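Local coordinates for E3 SUMO-protein ligase SIZ2 (Saccharomyces cerevisiae, PDB 6U75), which acts as a SUMO E3 ligase of the PIAS family, promoting attachment of SUMO to target proteins, and binds zinc through its SP-RING domain, at residues A[194-199]-A[208-213]; A[152-157]-A[238-243]. All coordinates share one frame; numbering follows the deposited sequence.

Interaction 1: residues A[194-199]-A[208-213]; sequences MKYPAK and CFDALW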
# COMPACT_ATOMS: atom_id res chain seq x y z
N MET A 194 -8.97 18.30 5.30
CA MET A 194 -7.88 17.46 5.77
C MET A 194 -7.78 17.51 7.28
O MET A 194 -7.96 18.56 7.90
CB MET A 194 -6.56 17.91 5.15
CG MET A 194 -6.38 17.49 3.70
SD MET A 194 -4.79 18.02 3.02
CE MET A 194 -5.02 19.80 3.00
N LYS A 195 -7.50 16.35 7.88
CA LYS A 195 -7.19 16.27 9.30
C LYS A 195 -5.70 16.08 9.57
O LYS A 195 -5.20 16.58 10.57
CB LYS A 195 -7.97 15.12 9.95
CG LYS A 195 -9.47 15.36 10.01
CD LYS A 195 -10.10 14.78 11.27
CE LYS A 195 -10.42 13.30 11.12
NZ LYS A 195 -11.63 13.08 10.28
N TYR A 196 -5.00 15.38 8.68
CA TYR A 196 -3.57 15.10 8.82
C TYR A 196 -2.86 15.49 7.53
O TYR A 196 -2.45 14.62 6.75
CB TYR A 196 -3.33 13.63 9.16
CG TYR A 196 -4.29 13.07 10.18
CD1 TYR A 196 -4.15 13.35 11.54
CD2 TYR A 196 -5.35 12.25 9.79
CE1 TYR A 196 -5.03 12.84 12.47
CE2 TYR A 196 -6.23 11.73 10.72
CZ TYR A 196 -6.07 12.03 12.06
OH TYR A 196 -6.94 11.51 12.99
N PRO A 197 -2.70 16.79 7.27
CA PRO A 197 -2.09 17.22 6.00
C PRO A 197 -0.63 16.80 5.93
O PRO A 197 0.19 17.25 6.73
CB PRO A 197 -2.25 18.75 6.04
CG PRO A 197 -2.33 19.08 7.49
CD PRO A 197 -3.03 17.93 8.14
N ALA A 198 -0.32 15.95 4.97
CA ALA A 198 1.01 15.35 4.86
C ALA A 198 1.50 15.43 3.42
O ALA A 198 0.75 15.69 2.48
CB ALA A 198 1.00 13.89 5.32
N LYS A 199 2.81 15.20 3.27
CA LYS A 199 3.46 15.13 1.97
C LYS A 199 4.88 14.61 2.18
O LYS A 199 5.15 13.95 3.19
CB LYS A 199 3.45 16.49 1.28
CG LYS A 199 4.27 17.56 1.97
CD LYS A 199 4.24 18.87 1.19
CE LYS A 199 5.27 19.86 1.72
NZ LYS A 199 5.25 21.14 0.96
N CYS A 208 -1.12 19.56 0.19
CA CYS A 208 -0.98 18.35 0.99
C CYS A 208 -2.18 17.44 0.73
O CYS A 208 -3.12 17.79 0.02
CB CYS A 208 -0.88 18.68 2.48
SG CYS A 208 0.53 19.71 2.92
N PHE A 209 -2.12 16.25 1.33
CA PHE A 209 -3.20 15.28 1.27
C PHE A 209 -3.33 14.61 2.63
O PHE A 209 -2.35 14.49 3.37
CB PHE A 209 -2.95 14.22 0.19
CG PHE A 209 -1.61 13.55 0.30
CD1 PHE A 209 -0.50 14.09 -0.33
CD2 PHE A 209 -1.46 12.40 1.04
CE1 PHE A 209 0.73 13.48 -0.23
CE2 PHE A 209 -0.23 11.78 1.15
CZ PHE A 209 0.87 12.32 0.51
N ASP A 210 -4.54 14.19 2.97
CA ASP A 210 -4.77 13.54 4.25
C ASP A 210 -4.01 12.23 4.31
O ASP A 210 -4.20 11.35 3.47
CB ASP A 210 -6.26 13.31 4.47
CG ASP A 210 -6.59 12.95 5.91
OD1 ASP A 210 -6.67 13.88 6.75
OD2 ASP A 210 -6.75 11.75 6.21
N ALA A 211 -3.13 12.10 5.31
CA ALA A 211 -2.32 10.90 5.43
C ALA A 211 -3.18 9.66 5.61
O ALA A 211 -2.89 8.60 5.04
CB ALA A 211 -1.34 11.04 6.60
N LEU A 212 -4.24 9.77 6.41
CA LEU A 212 -5.07 8.60 6.69
C LEU A 212 -5.80 8.13 5.43
O LEU A 212 -5.85 6.93 5.15
CB LEU A 212 -6.06 8.91 7.81
CG LEU A 212 -6.91 7.73 8.30
CD1 LEU A 212 -6.02 6.59 8.75
CD2 LEU A 212 -7.83 8.17 9.42
N TRP A 213 -6.36 9.06 4.66
CA TRP A 213 -7.02 8.68 3.42
C TRP A 213 -6.04 8.15 2.40
O TRP A 213 -6.37 7.24 1.63
CB TRP A 213 -7.80 9.86 2.86
CG TRP A 213 -9.14 10.03 3.50
CD1 TRP A 213 -9.48 10.90 4.50
CD2 TRP A 213 -10.33 9.29 3.19
NE1 TRP A 213 -10.80 10.75 4.82
CE2 TRP A 213 -11.35 9.77 4.04
CE3 TRP A 213 -10.64 8.28 2.28
CZ2 TRP A 213 -12.65 9.28 4.00
CZ3 TRP A 213 -11.93 7.78 2.24
CH2 TRP A 213 -12.92 8.28 3.09

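Interaction 2: residues A[152-157]-A[238-243]; sequences RPKIIK and LKISEF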
# COMPACT_ATOMS: atom_id res chain seq x y z
N ARG A 152 6.61 11.22 13.85
CA ARG A 152 7.78 11.70 13.15
C ARG A 152 7.89 13.22 13.26
O ARG A 152 6.92 13.90 13.58
CB ARG A 152 7.72 11.30 11.68
CG ARG A 152 7.69 9.81 11.45
CD ARG A 152 7.46 9.50 9.99
NE ARG A 152 7.40 8.06 9.75
CZ ARG A 152 7.16 7.50 8.57
NH1 ARG A 152 6.95 8.27 7.50
NH2 ARG A 152 7.12 6.18 8.45
N PRO A 153 9.08 13.77 12.99
CA PRO A 153 9.20 15.23 12.94
C PRO A 153 8.49 15.78 11.71
O PRO A 153 8.65 15.26 10.60
CB PRO A 153 10.71 15.46 12.87
CG PRO A 153 11.26 14.21 12.29
CD PRO A 153 10.37 13.10 12.79
N LYS A 154 7.72 16.84 11.91
CA LYS A 154 6.95 17.43 10.82
C LYS A 154 7.85 18.29 9.94
O LYS A 154 9.01 18.56 10.26
CB LYS A 154 5.80 18.26 11.38
CG LYS A 154 5.01 17.56 12.49
CD LYS A 154 3.82 18.39 12.95
CE LYS A 154 3.11 17.73 14.12
NZ LYS A 154 2.69 16.33 13.82
N ILE A 155 7.30 18.72 8.81
CA ILE A 155 7.98 19.65 7.92
C ILE A 155 7.78 21.06 8.48
O ILE A 155 6.66 21.58 8.50
CB ILE A 155 7.46 19.55 6.48
CG1 ILE A 155 7.86 18.20 5.88
CG2 ILE A 155 7.99 20.70 5.64
CD1 ILE A 155 7.12 17.86 4.60
N ILE A 156 8.87 21.67 8.95
CA ILE A 156 8.76 22.93 9.67
C ILE A 156 8.14 24.01 8.78
O ILE A 156 8.30 24.01 7.55
CB ILE A 156 10.14 23.38 10.19
CG1 ILE A 156 11.15 23.47 9.04
CG2 ILE A 156 10.63 22.43 11.27
CD1 ILE A 156 12.48 24.06 9.45
N LYS A 157 7.41 24.93 9.41
CA LYS A 157 6.76 26.01 8.68
C LYS A 157 7.77 26.97 8.06
O LYS A 157 7.48 27.58 7.02
CB LYS A 157 5.80 26.77 9.61
CG LYS A 157 6.42 27.23 10.93
CD LYS A 157 5.37 27.80 11.86
CE LYS A 157 5.86 27.86 13.30
NZ LYS A 157 7.02 28.78 13.48
N LEU A 238 6.60 10.04 4.20
CA LEU A 238 5.43 10.81 4.59
C LEU A 238 5.68 11.56 5.89
O LEU A 238 6.14 10.97 6.87
CB LEU A 238 4.22 9.88 4.75
CG LEU A 238 3.82 9.09 3.50
CD1 LEU A 238 2.72 8.09 3.84
CD2 LEU A 238 3.38 10.02 2.39
N LYS A 239 5.38 12.85 5.89
CA LYS A 239 5.49 13.67 7.09
C LYS A 239 4.41 14.74 7.06
O LYS A 239 3.94 15.14 5.99
CB LYS A 239 6.88 14.31 7.21
CG LYS A 239 8.02 13.30 7.18
CD LYS A 239 9.35 13.88 7.64
CE LYS A 239 9.82 15.00 6.73
NZ LYS A 239 11.28 14.91 6.45
N ILE A 240 4.02 15.20 8.24
CA ILE A 240 2.98 16.22 8.36
C ILE A 240 3.58 17.58 8.01
O ILE A 240 4.75 17.86 8.30
CB ILE A 240 2.39 16.23 9.78
CG1 ILE A 240 1.71 14.89 10.09
CG2 ILE A 240 1.41 17.38 9.94
CD1 ILE A 240 0.48 14.60 9.25
N SER A 241 2.77 18.42 7.38
CA SER A 241 3.16 19.79 7.04
C SER A 241 2.68 20.72 8.14
O SER A 241 1.47 20.91 8.32
CB SER A 241 2.59 20.20 5.69
OG SER A 241 2.71 21.60 5.50
N GLU A 242 3.62 21.31 8.88
CA GLU A 242 3.25 22.19 9.98
C GLU A 242 2.51 23.43 9.49
O GLU A 242 1.62 23.93 10.17
CB GLU A 242 4.49 22.60 10.77
CG GLU A 242 4.19 23.32 12.07
CD GLU A 242 5.44 23.83 12.77
OE1 GLU A 242 6.52 23.81 12.14
OE2 GLU A 242 5.34 24.25 13.94
N PHE A 243 2.86 23.92 8.30
CA PHE A 243 2.24 25.14 7.78
C PHE A 243 0.75 24.94 7.54
O PHE A 243 -0.09 25.65 8.10
CB PHE A 243 2.95 25.56 6.49
CG PHE A 243 2.60 26.94 6.02
CD1 PHE A 243 3.00 28.06 6.74
CD2 PHE A 243 1.90 27.13 4.84
CE1 PHE A 243 2.68 29.33 6.31
CE2 PHE A 243 1.59 28.40 4.40
CZ PHE A 243 1.98 29.50 5.13
O HOH W 1 5.08 13.92 10.77

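Interaction 1: residues A[194-199]-A[208-213]
Asp-210 OD1 takes two backbone N-H groups from the opposing segment: Lys-195 N at 2.8 Å, nearly in line with the C-O bond, and Tyr-196 N at 3.0 Å, from above the carboxylate plane. The contact is the β-hairpin of the SP-RING domain, where strand 197-199 runs antiparallel to 209-210 and the chain then turns directly into helix 211-218. Asp-210 is also the N-cap of that helix. With CG anti to the backbone N (chi1 -166°), the carboxylate reaches both tasks at once, OD1 holding the backbone of 195-196, just before strand 197-199, while OD2 accepts Trp-213 N through its anti lone pair. Beside it the first helical residue is held across the hairpin by Ala-211 N to Tyr-196 O (3.0 Å).

Ala-198 and Phe-209 form the hydrogen-bonded pair, each N-H meeting the other's carbonyl; Pro-197 and Asp-210 are the adjoining non-hydrogen-bonded pair. The Tyr-196 ring lies alongside Leu-212, its CD2 3.9 Å from Leu-212 CB, and the methyls of Ala-198 and Ala-211 meet. Within the loop that joins the strands, His-205, itself a zinc ligand, accepts from Lys-199 NZ at its backbone O; the Phe-209 side chain lies near another ligand, Cys-226. Met-194, extended at chi2, lays SD against the Cys-208 backbone, 3.4 Å from its O. Over one face of the Phe-209 ring sits Ala-198 O, 3.5 Å from CD1 and displaced toward the rim.

Interaction 2: residues A[152-157]-A[238-243]
Ile-155 bonds through both backbone polar atoms to the segment ending in helix 242-249: its N donates to Ile-240 O at 2.7 Å, almost straight (174°), and its O accepts Glu-242 N at 3.1 Å. Together they make a single backbone bridge between Ile-155 and Ser-241, by which the loop between helices 142-150 and 157-168 is fastened to strand 239-240 and the start of helix 242-249 in the SP-RING region. Glu-242 returns a bond from its side chain. Its extended chain, with CG anti to the backbone N (chi1 -170°), carries OE1 to Lys-157 N (3.1 Å), which meets it from above the carboxylate plane at the start of helix 157-168. Were an alanine here instead of Glu-242, the N-H of Lys-157 would probably lose its carboxylate partner, and the aliphatic part of Lys-157, which crosses the glutamate with CE 3.7 Å from OE2, its neighbour.

At the other end, Arg-152 NH1 donates to Leu-238 O at 2.9 Å, on a lone pair in the carbonyl plane, with the oxygen near the guanidinium plane. The same nitrogen also bonds to Phe-235 O, and the guanidinium makes a cation-pi contact with the Phe-235 ring. A water accepts from Ile-240 N and reaches Arg-152 O weakly.

Packing fills in between these bonds. Lys-154 lies alongside Ile-240, CD 4.0 Å from CG2, whereas Ile-155 and Lys-239 cross at about a right angle, CG1 3.8 Å from CE; Lys-239 NZ goes on to a salt bridge with Asp-201. Among the neighbouring elements, Ile-155 rests on Lys-199 of strand 197-199, Ile-240 meets Ala-198 of that strand and Leu-150 of helix 142-150, and Phe-243 packs on Thr-160, Thr-161 and Ile-164 of helix 157-168.

How the interactions relate
Interactions 1 and 2 lie about 11 Å apart, centre to centre, and share one three-stranded antiparallel sheet. Strand 197-199 is its middle member: interaction 1 pairs it with 209-210, and on its other side runs 239-240, the strand of interaction 2. Probable backbone hydrogen bonds join them directly, Pro-197 O to Ser-241 N and Lys-199 O to Lys-239 N, both 2.9 Å. Along the chain, the hairpin of interaction 1 is nested inside the longer loop that interaction 2 closes. From the hairpin the sheet continues through 239-240, and the bonding of 152-157 to that end ties the sheet beside the zinc site to the loop between helices 142-150 and 157-168.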